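Local coordinates for protein YcaO (Methanopyrus kandleri, PDB 6CI7) that binds adenine nucleotide and magnesium ions and, as a YcaO-family protein, probably uses ATP to activate backbone amides of a peptide or protein substrate, at residues R50-Q55 with E81-E86; A75-V80 with L342-V347; I179-L184 with E205-P210. One frame throughout, in Å; residues are numbered along the deposited sequence.

Interaction 1. Residues R50-Q55 with E81-E86. With ACP (phosphomethylphosphonic acid adenylate ester), chain G.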
loop_
_atom_site.group_PDB
_atom_site.type_symbol
_atom_site.label_atom_id
_atom_site.label_comp_id
_atom_site.label_asym_id
_atom_site.label_seq_id
_atom_site.Cartn_x
_atom_site.Cartn_y
_atom_site.Cartn_z
ATOM N N ARG A 50 -11.097 -3.981 12.491
ATOM C CA ARG A 50 -12.403 -4.430 12.025
ATOM C C ARG A 50 -12.416 -5.929 11.777
ATOM O O ARG A 50 -11.474 -6.480 11.201
ATOM C CB ARG A 50 -12.827 -3.685 10.754
ATOM C CG ARG A 50 -12.895 -2.156 10.882
ATOM C CD ARG A 50 -14.046 -1.688 11.764
ATOM N NE ARG A 50 -14.030 -0.237 11.994
ATOM C CZ ARG A 50 -13.349 0.379 12.967
ATOM N NH1 ARG A 50 -12.590 -0.327 13.809
ATOM N NH2 ARG A 50 -13.405 1.711 13.083
ATOM N N ARG A 51 -13.485 -6.577 12.240
ATOM C CA ARG A 51 -13.784 -7.958 11.900
ATOM C C ARG A 51 -14.904 -7.941 10.864
ATOM O O ARG A 51 -15.964 -7.368 11.094
ATOM C CB ARG A 51 -14.171 -8.758 13.153
ATOM C CG ARG A 51 -14.474 -10.228 12.885
ATOM C CD ARG A 51 -14.399 -11.085 14.146
ATOM N NE ARG A 51 -15.447 -10.786 15.124
ATOM C CZ ARG A 51 -16.689 -11.275 15.099
ATOM N NH1 ARG A 51 -17.091 -12.104 14.139
ATOM N NH2 ARG A 51 -17.545 -10.925 16.047
ATOM N N ARG A 52 -14.647 -8.579 9.729
ATOM C CA ARG A 52 -15.523 -8.520 8.564
ATOM C C ARG A 52 -15.936 -9.916 8.075
ATOM O O ARG A 52 -15.080 -10.802 7.895
ATOM C CB ARG A 52 -14.798 -7.767 7.446
ATOM C CG ARG A 52 -15.680 -7.314 6.303
ATOM C CD ARG A 52 -14.854 -6.819 5.131
ATOM N NE ARG A 52 -15.461 -7.260 3.886
ATOM C CZ ARG A 52 -14.902 -8.106 3.030
ATOM N NH1 ARG A 52 -13.682 -8.587 3.245
ATOM N NH2 ARG A 52 -15.569 -8.459 1.943
ATOM N N ARG A 53 -17.242 -10.099 7.857
ATOM C CA ARG A 53 -17.789 -11.332 7.274
ATOM C C ARG A 53 -18.096 -11.137 5.806
ATOM O O ARG A 53 -18.530 -10.059 5.401
ATOM C CB ARG A 53 -19.083 -11.744 7.966
ATOM C CG ARG A 53 -18.892 -12.543 9.232
ATOM C CD ARG A 53 -19.892 -13.695 9.309
ATOM N NE ARG A 53 -20.396 -13.931 10.669
ATOM C CZ ARG A 53 -19.688 -14.423 11.689
ATOM N NH1 ARG A 53 -18.403 -14.743 11.548
ATOM N NH2 ARG A 53 -20.270 -14.592 12.869
ATOM N N SER A 54 -17.868 -12.188 5.020
ATOM C CA SER A 54 -18.290 -12.269 3.610
ATOM C C SER A 54 -18.509 -13.739 3.264
ATOM O O SER A 54 -18.331 -14.603 4.123
ATOM C CB SER A 54 -17.223 -11.681 2.688
ATOM O OG SER A 54 -16.123 -12.574 2.580
ATOM N N GLN A 55 -18.845 -14.033 2.008
ATOM C CA GLN A 55 -18.953 -15.422 1.565
ATOM C C GLN A 55 -17.622 -16.170 1.636
ATOM O O GLN A 55 -17.610 -17.392 1.752
ATOM C CB GLN A 55 -19.580 -15.534 0.168
ATOM C CG GLN A 55 -18.672 -15.139 -0.976
ATOM C CD GLN A 55 -19.135 -15.659 -2.325
ATOM O OE1 GLN A 55 -20.051 -15.105 -2.929
ATOM N NE2 GLN A 55 -18.487 -16.721 -2.812
ATOM N N GLU A 81 -12.701 -1.442 0.220
ATOM C CA GLU A 81 -11.835 -1.882 -0.882
ATOM C C GLU A 81 -11.810 -3.399 -0.997
ATOM O O GLU A 81 -11.874 -3.920 -2.106
ATOM C CB GLU A 81 -10.414 -1.275 -0.831
ATOM C CG GLU A 81 -9.396 -2.004 0.025
ATOM C CD GLU A 81 -7.979 -1.467 -0.105
ATOM O OE1 GLU A 81 -7.780 -0.253 0.087
ATOM O OE2 GLU A 81 -7.046 -2.271 -0.357
ATOM N N ARG A 82 -11.769 -4.091 0.144
ATOM C CA ARG A 82 -11.719 -5.559 0.150
ATOM C C ARG A 82 -13.006 -6.182 -0.372
ATOM O O ARG A 82 -12.958 -7.151 -1.129
ATOM C CB ARG A 82 -11.389 -6.108 1.540
ATOM C CG ARG A 82 -9.968 -5.867 2.010
ATOM C CD ARG A 82 -8.949 -6.651 1.192
ATOM N NE ARG A 82 -7.646 -6.737 1.864
ATOM C CZ ARG A 82 -6.707 -5.788 1.849
ATOM N NH1 ARG A 82 -6.883 -4.634 1.201
ATOM N NH2 ARG A 82 -5.576 -6.001 2.496
ATOM N N ALA A 83 -14.143 -5.616 0.040
ATOM C CA ALA A 83 -15.464 -6.030 -0.439
ATOM C C ALA A 83 -15.601 -5.827 -1.954
ATOM O O ALA A 83 -16.049 -6.728 -2.669
ATOM C CB ALA A 83 -16.555 -5.285 0.310
ATOM N N ALA A 84 -15.175 -4.658 -2.427
ATOM C CA ALA A 84 -15.140 -4.329 -3.855
ATOM C C ALA A 84 -14.244 -5.245 -4.707
ATOM O O ALA A 84 -14.501 -5.442 -5.906
ATOM C CB ALA A 84 -14.715 -2.889 -4.023
ATOM N N ALA A 85 -13.206 -5.805 -4.079
ATOM C CA ALA A 85 -12.195 -6.609 -4.773
ATOM C C ALA A 85 -12.530 -8.099 -4.830
ATOM O O ALA A 85 -11.773 -8.882 -5.403
ATOM C CB ALA A 85 -10.832 -6.402 -4.134
ATOM N N GLU A 86 -13.652 -8.484 -4.226
ATOM C CA GLU A 86 -14.166 -9.854 -4.331
ATOM C C GLU A 86 -14.657 -10.158 -5.760
ATOM O O GLU A 86 -15.253 -9.282 -6.402
ATOM C CB GLU A 86 -15.263 -10.095 -3.291
ATOM C CG GLU A 86 -14.681 -10.435 -1.923
ATOM C CD GLU A 86 -15.690 -10.473 -0.782
ATOM O OE1 GLU A 86 -16.923 -10.375 -1.020
ATOM O OE2 GLU A 86 -15.218 -10.605 0.377
HETATM P PG ACP G . -1.941 -1.514 3.209
HETATM O O1G ACP G . -2.437 -1.611 1.677
HETATM O O2G ACP G . -3.098 -2.091 4.167
HETATM O O3G ACP G . -0.727 -2.341 3.343
HETATM P PB ACP G . -2.928 1.252 3.366
HETATM O O1B ACP G . -3.070 1.237 1.755
HETATM O O2B ACP G . -4.016 0.480 4.009
HETATM C C3B ACP G . -1.500 0.205 3.703
HETATM P PA ACP G . -4.324 3.490 4.610
HETATM O O1A ACP G . -4.154 4.988 4.556
HETATM O O2A ACP G . -4.534 2.923 5.994
HETATM O O3A ACP G . -3.006 2.781 3.939
HETATM O "O5'" ACP G . -5.598 3.192 3.688
HETATM C "C5'" ACP G . -6.673 2.267 3.926
HETATM C "C4'" ACP G . -7.703 2.384 2.786
HETATM O "O4'" ACP G . -8.586 3.476 3.081
HETATM C "C3'" ACP G . -7.095 2.733 1.425
HETATM O "O3'" ACP G . -7.914 2.208 0.362
HETATM C "C2'" ACP G . -7.130 4.246 1.434
HETATM O "O2'" ACP G . -7.081 4.830 0.158
HETATM C "C1'" ACP G . -8.456 4.520 2.110
HETATM N N9 ACP G . -8.454 5.836 2.768
HETATM C C8 ACP G . -7.594 6.220 3.721
HETATM N N7 ACP G . -7.830 7.494 4.108
HETATM C C5 ACP G . -8.870 7.942 3.379
HETATM C C6 ACP G . -9.636 9.211 3.294
HETATM N N6 ACP G . -9.318 10.255 4.099
HETATM N N1 ACP G . -10.655 9.280 2.408
HETATM C C2 ACP G . -10.977 8.229 1.611
HETATM N N3 ACP G . -10.319 7.045 1.624
HETATM C C4 ACP G . -9.279 6.844 2.487
#
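Arg-52 of the strand and Glu-86, just past the C-terminal end of helix 68-84, meet in a salt bridge, with Arg-52 NH2 lying 2.7 Å from Glu-86 OE2. The nitrogen comes down on the oxygen from above the carboxylate plane, 57° out of it, while the oxygen sits near the guanidinium edge. On the inner, close-packed side the guanidinium lays one face over the helix backbone: Ala-83 N stands beneath its rim, and Arg-52 NH2 reaches within 3.4 Å of Ala-83 CA. Bent at its third torsion (chi3 141°), the arginine chain turns its end down to the helix. Its other nitrogens are engaged by Val-32 O and, weakly, by His-61. The outer side is looser. There the contact thins to Ser-54, whose OG donates a 3.1 Å bond to Glu-86 OE2 from the opposite face of the carboxylate and also pairs with the backbone N of Tyr-56. At the helix's other side Arg-82 pairs with Glu-81, which binds ADP and magnesium. Two donors thus grip one carboxylate oxygen from both faces, which would probably favour the ionised form of Glu-86 and ties the strand to the end of the nucleotide-binding helix.

Interaction 2. Residues A75-V80 with L342-V347. With ACP (phosphomethylphosphonic acid adenylate ester), chain G.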
loop_
_atom_site.group_PDB
_atom_site.type_symbol
_atom_site.label_atom_id
_atom_site.label_comp_id
_atom_site.label_asym_id
_atom_site.label_seq_id
_atom_site.Cartn_x
_atom_site.Cartn_y
_atom_site.Cartn_z
ATOM N N ALA A 75 -9.891 2.549 8.459
ATOM C CA ALA A 75 -10.420 1.182 8.703
ATOM C C ALA A 75 -11.679 0.871 7.890
ATOM O O ALA A 75 -11.817 -0.232 7.345
ATOM C CB ALA A 75 -10.672 0.936 10.189
ATOM N N ALA A 76 -12.588 1.842 7.820
ATOM C CA ALA A 76 -13.835 1.694 7.077
ATOM C C ALA A 76 -13.583 1.486 5.577
ATOM O O ALA A 76 -14.138 0.562 4.974
ATOM C CB ALA A 76 -14.753 2.885 7.326
HETATM N N MSE A 77 -12.713 2.317 4.996
HETATM C CA MSE A 77 -12.413 2.273 3.554
HETATM C C MSE A 77 -11.581 1.067 3.176
HETATM O O MSE A 77 -11.725 0.527 2.078
HETATM C CB MSE A 77 -11.800 3.595 3.124
HETATM C CG MSE A 77 -12.726 4.786 3.395
HETATM SE SE MSE A 77 -14.277 4.668 2.196
HETATM C CE MSE A 77 -13.377 5.381 0.584
ATOM N N GLU A 78 -10.723 0.621 4.083
ATOM C CA GLU A 78 -10.018 -0.654 3.940
ATOM C C GLU A 78 -11.021 -1.839 3.784
ATOM O O GLU A 78 -10.807 -2.729 2.952
ATOM C CB GLU A 78 -9.069 -0.837 5.130
ATOM C CG GLU A 78 -8.444 -2.210 5.312
ATOM C CD GLU A 78 -7.170 -2.402 4.528
ATOM O OE1 GLU A 78 -6.292 -1.513 4.537
ATOM O OE2 GLU A 78 -7.041 -3.468 3.911
ATOM N N CYS A 79 -12.107 -1.824 4.567
ATOM C CA CYS A 79 -13.161 -2.843 4.470
ATOM C C CYS A 79 -13.914 -2.754 3.152
ATOM O O CYS A 79 -14.253 -3.775 2.569
ATOM C CB CYS A 79 -14.146 -2.744 5.639
ATOM S SG CYS A 79 -13.407 -3.190 7.221
ATOM N N VAL A 80 -14.167 -1.528 2.705
ATOM C CA VAL A 80 -14.827 -1.257 1.437
ATOM C C VAL A 80 -13.999 -1.765 0.251
ATOM O O VAL A 80 -14.536 -2.472 -0.603
ATOM C CB VAL A 80 -15.151 0.243 1.290
ATOM C CG1 VAL A 80 -15.649 0.562 -0.116
ATOM C CG2 VAL A 80 -16.183 0.655 2.329
ATOM N N LEU A 342 -23.039 0.575 -3.401
ATOM C CA LEU A 342 -22.267 1.634 -2.727
ATOM C C LEU A 342 -21.552 2.412 -3.803
ATOM O O LEU A 342 -20.796 1.837 -4.590
ATOM C CB LEU A 342 -21.214 1.094 -1.748
ATOM C CG LEU A 342 -21.037 -0.371 -1.354
ATOM C CD1 LEU A 342 -19.629 -0.547 -0.828
ATOM C CD2 LEU A 342 -22.049 -0.811 -0.312
ATOM N N ASP A 343 -21.781 3.716 -3.846
ATOM C CA ASP A 343 -21.112 4.546 -4.847
ATOM C C ASP A 343 -19.756 5.011 -4.283
ATOM O O ASP A 343 -19.570 6.182 -3.941
ATOM C CB ASP A 343 -22.022 5.707 -5.290
ATOM C CG ASP A 343 -21.788 6.125 -6.738
ATOM O OD1 ASP A 343 -21.562 5.249 -7.604
ATOM O OD2 ASP A 343 -21.847 7.343 -7.012
ATOM N N VAL A 344 -18.831 4.056 -4.155
ATOM C CA VAL A 344 -17.493 4.309 -3.608
ATOM C C VAL A 344 -16.476 3.939 -4.675
ATOM O O VAL A 344 -16.401 2.763 -5.058
ATOM C CB VAL A 344 -17.202 3.519 -2.306
ATOM C CG1 VAL A 344 -15.796 3.825 -1.797
ATOM C CG2 VAL A 344 -18.230 3.837 -1.230
ATOM N N PRO A 345 -15.719 4.942 -5.185
ATOM C CA PRO A 345 -14.647 4.644 -6.147
ATOM C C PRO A 345 -13.593 3.688 -5.563
ATOM O O PRO A 345 -13.027 3.954 -4.501
ATOM C CB PRO A 345 -14.043 6.023 -6.433
ATOM C CG PRO A 345 -15.187 6.965 -6.236
ATOM C CD PRO A 345 -15.968 6.395 -5.084
ATOM N N VAL A 346 -13.401 2.555 -6.226
ATOM C CA VAL A 346 -12.347 1.595 -5.878
ATOM C C VAL A 346 -11.670 1.240 -7.186
ATOM O O VAL A 346 -12.348 1.042 -8.210
ATOM C CB VAL A 346 -12.886 0.298 -5.182
ATOM C CG1 VAL A 346 -11.760 -0.700 -4.885
ATOM C CG2 VAL A 346 -13.628 0.632 -3.886
ATOM N N VAL A 347 -10.338 1.187 -7.154
ATOM C CA VAL A 347 -9.549 0.742 -8.307
ATOM C C VAL A 347 -8.557 -0.348 -7.916
ATOM O O VAL A 347 -8.243 -0.528 -6.726
ATOM C CB VAL A 347 -8.819 1.906 -9.052
ATOM C CG1 VAL A 347 -9.757 3.082 -9.330
ATOM C CG2 VAL A 347 -7.588 2.381 -8.287
HETATM P PG ACP G . -1.941 -1.514 3.209
HETATM O O1G ACP G . -2.437 -1.611 1.677
HETATM O O2G ACP G . -3.098 -2.091 4.167
HETATM O O3G ACP G . -0.727 -2.341 3.343
HETATM P PB ACP G . -2.928 1.252 3.366
HETATM O O1B ACP G . -3.070 1.237 1.755
HETATM O O2B ACP G . -4.016 0.480 4.009
HETATM C C3B ACP G . -1.500 0.205 3.703
HETATM P PA ACP G . -4.324 3.490 4.610
HETATM O O1A ACP G . -4.154 4.988 4.556
HETATM O O2A ACP G . -4.534 2.923 5.994
HETATM O O3A ACP G . -3.006 2.781 3.939
HETATM O "O5'" ACP G . -5.598 3.192 3.688
HETATM C "C5'" ACP G . -6.673 2.267 3.926
HETATM C "C4'" ACP G . -7.703 2.384 2.786
HETATM O "O4'" ACP G . -8.586 3.476 3.081
HETATM C "C3'" ACP G . -7.095 2.733 1.425
HETATM O "O3'" ACP G . -7.914 2.208 0.362
HETATM C "C2'" ACP G . -7.130 4.246 1.434
HETATM O "O2'" ACP G . -7.081 4.830 0.158
HETATM C "C1'" ACP G . -8.456 4.520 2.110
HETATM N N9 ACP G . -8.454 5.836 2.768
HETATM C C8 ACP G . -7.594 6.220 3.721
HETATM N N7 ACP G . -7.830 7.494 4.108
HETATM C C5 ACP G . -8.870 7.942 3.379
HETATM C C6 ACP G . -9.636 9.211 3.294
HETATM N N6 ACP G . -9.318 10.255 4.099
HETATM N N1 ACP G . -10.655 9.280 2.408
HETATM C C2 ACP G . -10.977 8.229 1.611
HETATM N N3 ACP G . -10.319 7.045 1.624
HETATM C C4 ACP G . -9.279 6.844 2.487
#
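The segment 342-347 runs as a loop, with an inverse gamma turn centred on Asp-343, into strand 346-351, and it passes the last turn of segment 75-80 with Val-80 CA and Val-344 CA 8.0 Å apart, a spacing bridged by side chains without a hydrogen bond. Val-80 and Val-344 reach toward each other tip to tip, their CG1 methyls 3.7 Å apart. Each valine holds CG1 anti to its own backbone N (chi1 171° and 180°), which sends these two branches into the gap between helix and loop. The same Val-80 CG1 also meets Leu-342 CD1 at 4.2 Å and Val-346 CG2 at 4.3 Å, so one methyl is shared by three residues of the facing chain. Helix 68-84 thus packs on the loop leading into strand 346-351 and on the first residue of that strand, which lies between strands 332-336 and 148-150 in an antiparallel sheet; strand 148-150 carries the nucleotide-binding Ala-150. Met-77, a selenomethionine here, extends the apolar patch to the ligand. Bent at both chi2 and chi3, its chain curls back until CE lies 3.7 Å from Val-344 CG1 and 3.6 Å from N3 of the adenine, while CB sits 3.2 Å from the ribose O4'. Leu-28 and Trp-22, from the two helices at the N-terminal end of the chain, pack on Val-344, and Ile-23 packs on Met-77.

Interaction 3. Residues I179-L184 with E205-P210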
loop_
_atom_site.group_PDB
_atom_site.type_symbol
_atom_site.label_atom_id
_atom_site.label_comp_id
_atom_site.label_asym_id
_atom_site.label_seq_id
_atom_site.Cartn_x
_atom_site.Cartn_y
_atom_site.Cartn_z
ATOM N N ILE A 179 19.929 -5.187 -0.526
ATOM C CA ILE A 179 20.521 -3.845 -0.449
ATOM C C ILE A 179 20.441 -3.338 0.987
ATOM O O ILE A 179 19.446 -3.591 1.668
ATOM C CB ILE A 179 19.768 -2.847 -1.376
ATOM C CG1 ILE A 179 19.859 -3.294 -2.840
ATOM C CG2 ILE A 179 20.271 -1.412 -1.186
ATOM C CD1 ILE A 179 19.087 -2.430 -3.814
ATOM N N HIS A 180 21.484 -2.637 1.436
ATOM C CA HIS A 180 21.486 -1.945 2.726
ATOM C C HIS A 180 21.124 -0.466 2.483
ATOM O O HIS A 180 22.031 0.339 2.229
ATOM C CB HIS A 180 22.876 -2.014 3.400
ATOM C CG HIS A 180 23.322 -3.394 3.803
ATOM N ND1 HIS A 180 23.836 -3.666 5.055
ATOM C CD2 HIS A 180 23.368 -4.563 3.117
ATOM C CE1 HIS A 180 24.158 -4.946 5.129
ATOM N NE2 HIS A 180 23.887 -5.512 3.965
ATOM N N PRO A 181 19.815 -0.095 2.555
ATOM C CA PRO A 181 19.474 1.320 2.314
ATOM C C PRO A 181 20.006 2.243 3.418
ATOM O O PRO A 181 20.170 1.779 4.544
ATOM C CB PRO A 181 17.936 1.322 2.295
ATOM C CG PRO A 181 17.527 0.100 3.028
ATOM C CD PRO A 181 18.609 -0.913 2.806
ATOM N N PRO A 182 20.288 3.528 3.097
ATOM C CA PRO A 182 20.782 4.487 4.103
ATOM C C PRO A 182 19.753 4.830 5.212
ATOM O O PRO A 182 18.543 4.754 4.980
ATOM C CB PRO A 182 21.085 5.743 3.267
ATOM C CG PRO A 182 20.165 5.649 2.096
ATOM C CD PRO A 182 20.094 4.177 1.781
ATOM N N GLU A 183 20.241 5.192 6.401
ATOM C CA GLU A 183 19.386 5.700 7.473
ATOM C C GLU A 183 18.821 7.053 7.048
ATOM O O GLU A 183 19.531 7.854 6.420
ATOM C CB GLU A 183 20.173 5.822 8.784
ATOM C CG GLU A 183 19.390 6.390 9.967
ATOM C CD GLU A 183 20.108 6.248 11.303
ATOM O OE1 GLU A 183 21.195 6.846 11.474
ATOM O OE2 GLU A 183 19.572 5.547 12.195
ATOM N N LEU A 184 17.545 7.289 7.359
ATOM C CA LEU A 184 16.934 8.592 7.112
ATOM C C LEU A 184 16.771 9.389 8.399
ATOM O O LEU A 184 16.192 8.907 9.374
ATOM C CB LEU A 184 15.601 8.462 6.366
ATOM C CG LEU A 184 14.864 9.757 6.021
ATOM C CD1 LEU A 184 15.618 10.598 4.994
ATOM C CD2 LEU A 184 13.485 9.403 5.512
ATOM N N GLU A 205 13.788 2.601 13.707
ATOM C CA GLU A 205 14.742 3.191 12.769
ATOM C C GLU A 205 14.182 3.429 11.379
ATOM O O GLU A 205 13.451 2.596 10.851
ATOM C CB GLU A 205 15.984 2.336 12.683
ATOM C CG GLU A 205 16.865 2.466 13.902
ATOM C CD GLU A 205 18.158 1.737 13.706
ATOM O OE1 GLU A 205 19.081 2.352 13.129
ATOM O OE2 GLU A 205 18.230 0.556 14.114
ATOM N N LEU A 206 14.550 4.570 10.801
ATOM C CA LEU A 206 14.063 4.981 9.479
ATOM C C LEU A 206 15.079 4.778 8.361
ATOM O O LEU A 206 16.283 4.983 8.551
ATOM C CB LEU A 206 13.587 6.439 9.498
ATOM C CG LEU A 206 12.386 6.803 10.368
ATOM C CD1 LEU A 206 12.267 8.309 10.375
ATOM C CD2 LEU A 206 11.093 6.168 9.877
ATOM N N ARG A 207 14.578 4.367 7.198
ATOM C CA ARG A 207 15.404 4.135 6.014
ATOM C C ARG A 207 14.814 4.825 4.800
ATOM O O ARG A 207 13.601 4.877 4.656
ATOM C CB ARG A 207 15.522 2.636 5.713
ATOM C CG ARG A 207 16.116 1.777 6.815
ATOM C CD ARG A 207 17.545 2.147 7.166
ATOM N NE ARG A 207 18.039 1.326 8.273
ATOM C CZ ARG A 207 18.206 1.744 9.524
ATOM N NH1 ARG A 207 17.940 3.002 9.871
ATOM N NH2 ARG A 207 18.663 0.895 10.430
ATOM N N LEU A 208 15.674 5.355 3.934
ATOM C CA LEU A 208 15.248 5.790 2.606
ATOM C C LEU A 208 15.576 4.704 1.586
ATOM O O LEU A 208 16.736 4.451 1.277
ATOM C CB LEU A 208 15.858 7.149 2.228
ATOM C CG LEU A 208 15.310 7.842 0.964
ATOM C CD1 LEU A 208 13.916 8.427 1.158
ATOM C CD2 LEU A 208 16.280 8.919 0.496
ATOM N N LEU A 209 14.541 4.046 1.086
ATOM C CA LEU A 209 14.709 2.959 0.135
ATOM C C LEU A 209 15.036 3.509 -1.259
ATOM O O LEU A 209 14.610 4.623 -1.593
ATOM C CB LEU A 209 13.445 2.084 0.101
ATOM C CG LEU A 209 13.273 0.972 1.155
ATOM C CD1 LEU A 209 13.097 1.519 2.555
ATOM C CD2 LEU A 209 12.094 0.080 0.829
ATOM N N PRO A 210 15.797 2.742 -2.074
ATOM C CA PRO A 210 15.971 3.160 -3.474
ATOM C C PRO A 210 14.628 3.134 -4.200
ATOM O O PRO A 210 13.900 2.136 -4.132
ATOM C CB PRO A 210 16.920 2.095 -4.045
ATOM C CG PRO A 210 16.719 0.890 -3.158
ATOM C CD PRO A 210 16.516 1.481 -1.791
HETATM O O HOH W 1 19.472 -0.422 6.369
HETATM O O HOH W 2 16.437 6.068 12.452
#
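Backbone hydrogen bonds join Pro-182 and Leu-184 to strand 203-209 on either side of the single bridge between Glu-183 and Arg-207. Leu-208 N gives its hydrogen to Pro-182 O at 3.1 Å, and Leu-184 N gives its own to Leu-206 O at 2.9 Å. The bridge attaches the short strand 183-185 to the outer strand of the sheet 203-209, 217-224 and 233-238. Among the charged groups, Arg-207 is the hub. Its chain folds back at chi2 (-62°), bringing NH1 to within 2.9 Å of Leu-206 O, on the opposite face of that carbonyl from Leu-184 N. Its NH2 meets Glu-205 OE1 at 3.1 Å and also reaches Trp-292 O, whereas the pairing of NH1 with Glu-183 OE2 is long. Water links Glu-183 OE2 to Leu-206 N. Apolar contacts flank this network: Leu-184 CB packs between the CB atoms of Leu-206 and Leu-208, and Ile-179 CD1 slides past Pro-210 CG at 4.1 Å. A leucine in place of Arg-207 is likely to leave the carboxylates of Glu-183 and Glu-205, only 3.4 Å apart at Glu-183 OE2 and Glu-205 OE1, without the positive charge beside them. The chemistry implies that the guanidinium probably offsets part of the repulsion between the two acids while its NH1 adds a second donor to a carbonyl already used by the bridge.

Helix 68-84 shows how one element can serve two contacts and a ligand. Interactions 1 and 2 both use it, with centres 10 Å apart, and they touch directly: Arg-50 CB packs on Cys-79 SG at 3.6 Å, and Ala-84 CB on Val-346 CG2 at 3.7 Å. Both also reach the bound nucleotide analogue, interaction 2 along the adenine and ribose and interaction 1 at the ribose hydroxyl, with magnesium about 5 Å from the side chain of Arg-82. Interaction 3 stands on the opposite side of the chain's centre, its own centre 34 Å from that of interaction 1 and 32 Å from that of interaction 2, and joins strands away from the nucleotide site.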